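Local structure of 3-deoxy-manno-octulosonate cytidylyltransferase (Escherichia coli, 1H7E) at residues A44-E56 with K65-R79. The protein catalyses the transfer of CMP from CTP to the eight-carbon sugar KDO, probably activating it for incorporation into bacterial lipopolysaccharide. Sequence-based numbering, arbitrary orientation.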
loop_
_atom_site.group_PDB
_atom_site.type_symbol
_atom_site.label_atom_id
_atom_site.label_comp_id
_atom_site.label_asym_id
_atom_site.label_seq_id
_atom_site.Cartn_x
_atom_site.Cartn_y
_atom_site.Cartn_z
ATOM N N ALA A 44 11.583 26.138 -16.432
ATOM C CA ALA A 44 12.314 27.408 -16.440
ATOM C C ALA A 44 13.830 27.291 -16.367
ATOM O O ALA A 44 14.542 27.997 -17.073
ATOM C CB ALA A 44 11.813 28.291 -15.318
ATOM N N GLU A 45 14.328 26.423 -15.494
ATOM C CA GLU A 45 15.774 26.251 -15.341
ATOM C C GLU A 45 16.107 24.805 -15.047
ATOM O O GLU A 45 15.287 24.068 -14.508
ATOM C CB GLU A 45 16.301 27.076 -14.154
ATOM C CG GLU A 45 16.010 28.574 -14.165
ATOM C CD GLU A 45 16.159 29.210 -12.786
ATOM O OE1 GLU A 45 17.027 28.765 -12.005
ATOM O OE2 GLU A 45 15.399 30.157 -12.476
ATOM N N VAL A 46 17.344 24.433 -15.331
ATOM C CA VAL A 46 17.828 23.097 -15.075
ATOM C C VAL A 46 19.125 23.241 -14.294
ATOM O O VAL A 46 20.038 23.963 -14.705
ATOM C CB VAL A 46 18.068 22.300 -16.382
ATOM C CG1 VAL A 46 18.615 20.914 -16.055
ATOM C CG2 VAL A 46 16.764 22.165 -17.160
ATOM N N TRP A 47 19.185 22.564 -13.150
ATOM C CA TRP A 47 20.349 22.597 -12.261
ATOM C C TRP A 47 20.921 21.234 -11.916
ATOM O O TRP A 47 20.176 20.280 -11.737
ATOM C CB TRP A 47 19.946 23.215 -10.928
ATOM C CG TRP A 47 19.615 24.648 -10.995
ATOM C CD1 TRP A 47 18.414 25.212 -11.347
ATOM C CD2 TRP A 47 20.483 25.727 -10.648
ATOM N NE1 TRP A 47 18.486 26.581 -11.227
ATOM C CE2 TRP A 47 19.746 26.921 -10.800
ATOM C CE3 TRP A 47 21.816 25.795 -10.212
ATOM C CZ2 TRP A 47 20.299 28.180 -10.534
ATOM C CZ3 TRP A 47 22.363 27.039 -9.948
ATOM C CH2 TRP A 47 21.603 28.213 -10.109
ATOM N N VAL A 48 22.233 21.172 -11.720
ATOM C CA VAL A 48 22.910 19.948 -11.301
ATOM C C VAL A 48 23.330 20.224 -9.855
ATOM O O VAL A 48 23.982 21.240 -9.574
ATOM C CB VAL A 48 24.168 19.642 -12.145
ATOM C CG1 VAL A 48 24.916 18.460 -11.566
ATOM C CG2 VAL A 48 23.791 19.360 -13.586
ATOM N N ALA A 49 22.887 19.370 -8.936
ATOM C CA ALA A 49 23.191 19.518 -7.517
ATOM C C ALA A 49 24.293 18.518 -7.205
ATOM O O ALA A 49 24.119 17.311 -7.391
ATOM C CB ALA A 49 21.947 19.237 -6.675
ATOM N N THR A 50 25.444 19.016 -6.766
ATOM C CA THR A 50 26.555 18.133 -6.488
ATOM C C THR A 50 27.287 18.495 -5.220
ATOM O O THR A 50 27.083 19.571 -4.657
ATOM C CB THR A 50 27.548 18.121 -7.667
ATOM O OG1 THR A 50 28.551 17.127 -7.441
ATOM C CG2 THR A 50 28.220 19.459 -7.822
ATOM N N ASP A 51 28.096 17.552 -4.746
ATOM C CA ASP A 51 28.902 17.738 -3.542
ATOM C C ASP A 51 30.398 17.629 -3.877
ATOM O O ASP A 51 31.248 17.706 -2.983
ATOM C CB ASP A 51 28.512 16.723 -2.443
ATOM C CG ASP A 51 28.674 15.256 -2.876
ATOM O OD1 ASP A 51 28.962 14.980 -4.059
ATOM O OD2 ASP A 51 28.502 14.365 -2.009
ATOM N N ASP A 52 30.703 17.518 -5.173
ATOM C CA ASP A 52 32.076 17.370 -5.647
ATOM C C ASP A 52 32.475 18.430 -6.685
ATOM O O ASP A 52 31.795 18.589 -7.700
ATOM C CB ASP A 52 32.248 15.959 -6.229
ATOM C CG ASP A 52 33.698 15.604 -6.478
ATOM O OD1 ASP A 52 34.195 15.938 -7.566
ATOM O OD2 ASP A 52 34.338 14.998 -5.586
ATOM N N PRO A 53 33.607 19.137 -6.459
ATOM C CA PRO A 53 34.113 20.185 -7.362
ATOM C C PRO A 53 34.472 19.701 -8.767
ATOM O O PRO A 53 34.444 20.482 -9.721
ATOM C CB PRO A 53 35.336 20.734 -6.616
ATOM C CG PRO A 53 35.793 19.563 -5.797
ATOM C CD PRO A 53 34.492 18.996 -5.286
ATOM N N ARG A 54 34.815 18.423 -8.897
ATOM C CA ARG A 54 35.152 17.864 -10.205
ATOM C C ARG A 54 33.899 17.841 -11.091
ATOM O O ARG A 54 33.961 18.170 -12.288
ATOM C CB ARG A 54 35.745 16.453 -10.058
ATOM C CG ARG A 54 37.060 16.408 -9.280
ATOM C CD ARG A 54 37.549 14.974 -9.034
ATOM N NE ARG A 54 36.775 14.274 -8.003
ATOM C CZ ARG A 54 37.109 13.103 -7.457
ATOM N NH1 ARG A 54 38.218 12.469 -7.831
ATOM N NH2 ARG A 54 36.325 12.561 -6.531
ATOM N N VAL A 55 32.759 17.495 -10.484
ATOM C CA VAL A 55 31.483 17.446 -11.193
ATOM C C VAL A 55 31.012 18.871 -11.492
ATOM O O VAL A 55 30.542 19.162 -12.600
ATOM C CB VAL A 55 30.398 16.673 -10.379
ATOM C CG1 VAL A 55 29.028 16.789 -11.045
ATOM C CG2 VAL A 55 30.768 15.222 -10.272
ATOM N N GLU A 56 31.154 19.758 -10.509
ATOM C CA GLU A 56 30.756 21.147 -10.681
ATOM C C GLU A 56 31.513 21.728 -11.866
ATOM O O GLU A 56 30.929 22.405 -12.712
ATOM C CB GLU A 56 31.096 21.947 -9.439
ATOM C CG GLU A 56 30.869 23.438 -9.608
ATOM C CD GLU A 56 31.467 24.231 -8.470
ATOM O OE1 GLU A 56 32.610 23.914 -8.053
ATOM O OE2 GLU A 56 30.788 25.159 -7.988
ATOM N N LYS A 65 24.261 24.822 -15.305
ATOM C CA LYS A 65 24.237 25.399 -13.960
ATOM C C LYS A 65 24.434 24.320 -12.898
ATOM O O LYS A 65 23.765 23.282 -12.913
ATOM C CB LYS A 65 22.917 26.115 -13.707
ATOM C CG LYS A 65 22.561 27.161 -14.742
ATOM C CD LYS A 65 21.210 27.776 -14.419
ATOM C CE LYS A 65 20.845 28.855 -15.413
ATOM N NZ LYS A 65 19.647 29.610 -14.944
ATOM N N ALA A 66 25.392 24.551 -12.006
ATOM C CA ALA A 66 25.687 23.628 -10.915
ATOM C C ALA A 66 25.556 24.387 -9.593
ATOM O O ALA A 66 25.718 25.611 -9.548
ATOM C CB ALA A 66 27.104 23.054 -11.061
ATOM N N ILE A 67 25.184 23.673 -8.537
ATOM C CA ILE A 67 25.058 24.266 -7.214
ATOM C C ILE A 67 25.665 23.259 -6.255
ATOM O O ILE A 67 25.370 22.063 -6.328
ATOM C CB ILE A 67 23.586 24.595 -6.853
ATOM C CG1 ILE A 67 23.495 25.108 -5.413
ATOM C CG2 ILE A 67 22.691 23.379 -7.076
ATOM C CD1 ILE A 67 22.192 25.753 -5.087
ATOM N N MET A 68 26.628 23.721 -5.462
ATOM C CA MET A 68 27.292 22.873 -4.494
ATOM C C MET A 68 26.379 22.694 -3.295
ATOM O O MET A 68 25.724 23.638 -2.836
ATOM C CB MET A 68 28.620 23.485 -4.061
ATOM C CG MET A 68 29.732 23.356 -5.084
ATOM S SD MET A 68 30.403 21.686 -5.201
ATOM C CE MET A 68 31.325 21.543 -3.652
ATOM N N THR A 69 26.331 21.464 -2.804
ATOM C CA THR A 69 25.487 21.122 -1.670
ATOM C C THR A 69 26.356 20.390 -0.661
ATOM O O THR A 69 27.504 20.085 -0.950
ATOM C CB THR A 69 24.296 20.215 -2.123
ATOM O OG1 THR A 69 24.801 19.050 -2.789
ATOM C CG2 THR A 69 23.375 20.963 -3.086
ATOM N N ARG A 70 25.836 20.153 0.536
ATOM C CA ARG A 70 26.603 19.441 1.552
ATOM C C ARG A 70 26.823 17.974 1.173
ATOM O O ARG A 70 26.024 17.383 0.441
ATOM C CB ARG A 70 25.909 19.532 2.909
ATOM C CG ARG A 70 25.877 20.944 3.454
ATOM C CD ARG A 70 25.479 20.963 4.910
ATOM N NE ARG A 70 24.127 20.453 5.100
ATOM C CZ ARG A 70 23.025 21.191 4.987
ATOM N NH1 ARG A 70 23.107 22.484 4.682
ATOM N NH2 ARG A 70 21.835 20.639 5.187
ATOM N N ASN A 71 27.944 17.410 1.620
ATOM C CA ASN A 71 28.261 16.007 1.346
ATOM C C ASN A 71 27.725 15.092 2.451
ATOM O O ASN A 71 27.660 13.871 2.272
ATOM C CB ASN A 71 29.776 15.808 1.156
ATOM C CG ASN A 71 30.604 16.454 2.267
ATOM O OD1 ASN A 71 31.334 17.419 2.026
ATOM N ND2 ASN A 71 30.502 15.920 3.483
ATOM N N ASP A 72 27.312 15.707 3.567
ATOM C CA ASP A 72 26.766 15.010 4.740
ATOM C C ASP A 72 25.280 14.618 4.622
ATOM O O ASP A 72 24.666 14.200 5.605
ATOM C CB ASP A 72 26.980 15.857 6.013
ATOM C CG ASP A 72 26.316 17.247 5.938
ATOM O OD1 ASP A 72 25.110 17.352 5.626
ATOM O OD2 ASP A 72 27.004 18.250 6.221
ATOM N N HIS A 73 24.702 14.798 3.435
ATOM C CA HIS A 73 23.298 14.466 3.181
ATOM C C HIS A 73 23.074 12.968 3.140
ATOM O O HIS A 73 23.617 12.277 2.267
ATOM C CB HIS A 73 22.837 15.041 1.841
ATOM C CG HIS A 73 22.491 16.490 1.892
ATOM N ND1 HIS A 73 21.737 17.039 2.909
ATOM C CD2 HIS A 73 22.783 17.505 1.047
ATOM C CE1 HIS A 73 21.578 18.330 2.684
ATOM N NE2 HIS A 73 22.204 18.636 1.561
ATOM N N GLU A 74 22.239 12.477 4.053
ATOM C CA GLU A 74 21.929 11.050 4.106
ATOM C C GLU A 74 21.075 10.624 2.903
ATOM O O GLU A 74 21.373 9.631 2.226
ATOM C CB GLU A 74 21.227 10.691 5.428
ATOM C CG GLU A 74 19.925 11.444 5.696
ATOM C CD GLU A 74 19.252 11.049 7.013
ATOM O OE1 GLU A 74 18.723 9.915 7.104
ATOM O OE2 GLU A 74 19.231 11.886 7.947
ATOM N N SER A 75 20.076 11.439 2.578
ATOM C CA SER A 75 19.180 11.122 1.477
ATOM C C SER A 75 19.163 12.113 0.321
ATOM O O SER A 75 19.365 13.312 0.507
ATOM C CB SER A 75 17.775 10.947 2.028
ATOM O OG SER A 75 17.288 12.138 2.620
ATOM N N GLY A 76 18.888 11.600 -0.871
ATOM C CA GLY A 76 18.834 12.450 -2.044
ATOM C C GLY A 76 17.731 13.497 -1.972
ATOM O O GLY A 76 17.738 14.455 -2.751
ATOM N N THR A 77 16.759 13.288 -1.081
ATOM C CA THR A 77 15.660 14.235 -0.914
ATOM C C THR A 77 16.138 15.362 -0.022
ATOM O O THR A 77 15.712 16.502 -0.202
ATOM C CB THR A 77 14.376 13.573 -0.357
ATOM O OG1 THR A 77 13.960 12.561 -1.271
ATOM C CG2 THR A 77 13.236 14.574 -0.240
ATOM N N ASP A 78 17.028 15.051 0.924
ATOM C CA ASP A 78 17.595 16.081 1.797
ATOM C C ASP A 78 18.418 17.046 0.941
ATOM O O ASP A 78 18.442 18.245 1.213
ATOM C CB ASP A 78 18.514 15.492 2.867
ATOM C CG ASP A 78 17.758 14.786 3.983
ATOM O OD1 ASP A 78 16.688 15.265 4.421
ATOM O OD2 ASP A 78 18.270 13.750 4.438
ATOM N N ARG A 79 19.113 16.515 -0.070
ATOM C CA ARG A 79 19.920 17.337 -0.969
ATOM C C ARG A 79 19.033 18.316 -1.744
ATOM O O ARG A 79 19.405 19.472 -1.950
ATOM C CB ARG A 79 20.720 16.456 -1.919
ATOM C CG ARG A 79 21.454 17.212 -3.025
ATOM C CD ARG A 79 22.426 16.292 -3.806
ATOM N NE ARG A 79 23.765 16.264 -3.208
ATOM C CZ ARG A 79 24.156 15.444 -2.234
ATOM N NH1 ARG A 79 23.326 14.540 -1.727
ATOM N NH2 ARG A 79 25.354 15.596 -1.691
HETATM O O HOH W 1 28.367 26.474 -7.803
#
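One face of the W47 indole carries K65, whose CB sits 3.9 Å from the centroid of the W47 six-membered ring in a CH-pi contact, while two oxygens, A66 O and E45 OE1, lie at the ring's edge, in its plane. The E45 carboxylate accepts from W47 NE1 (2.7 Å to OE1) on its anti side, which helps fix the indole's rotation. Extended beyond CG, the K65 chain runs on past the ring and brings NZ near E45, short of a salt bridge. At the other end, the R79 guanidinium has H73 CD2 over the centre of one face and makes a long salt bridge, NH2 to D51 OD2 at 3.4 Å, the carboxylate plane turned 80° from its own. M68, bent at chi2 and chi3 (-74° and -72°), folds its SD back to 4.1 Å from T50 CG2. Between these ends the backbones pair in parallel: V48 N donates to K65 O, I67 N to V48 O, T50 N to I67 O and T69 N to T50 O (2.8 Å). Strands 45-50 and 65-68, joined through helix 53-61, thus exemplify the beta-alpha-beta crossover, here forming one margin of the mixed sheet in a GT-A-like nucleotidyltransferase fold.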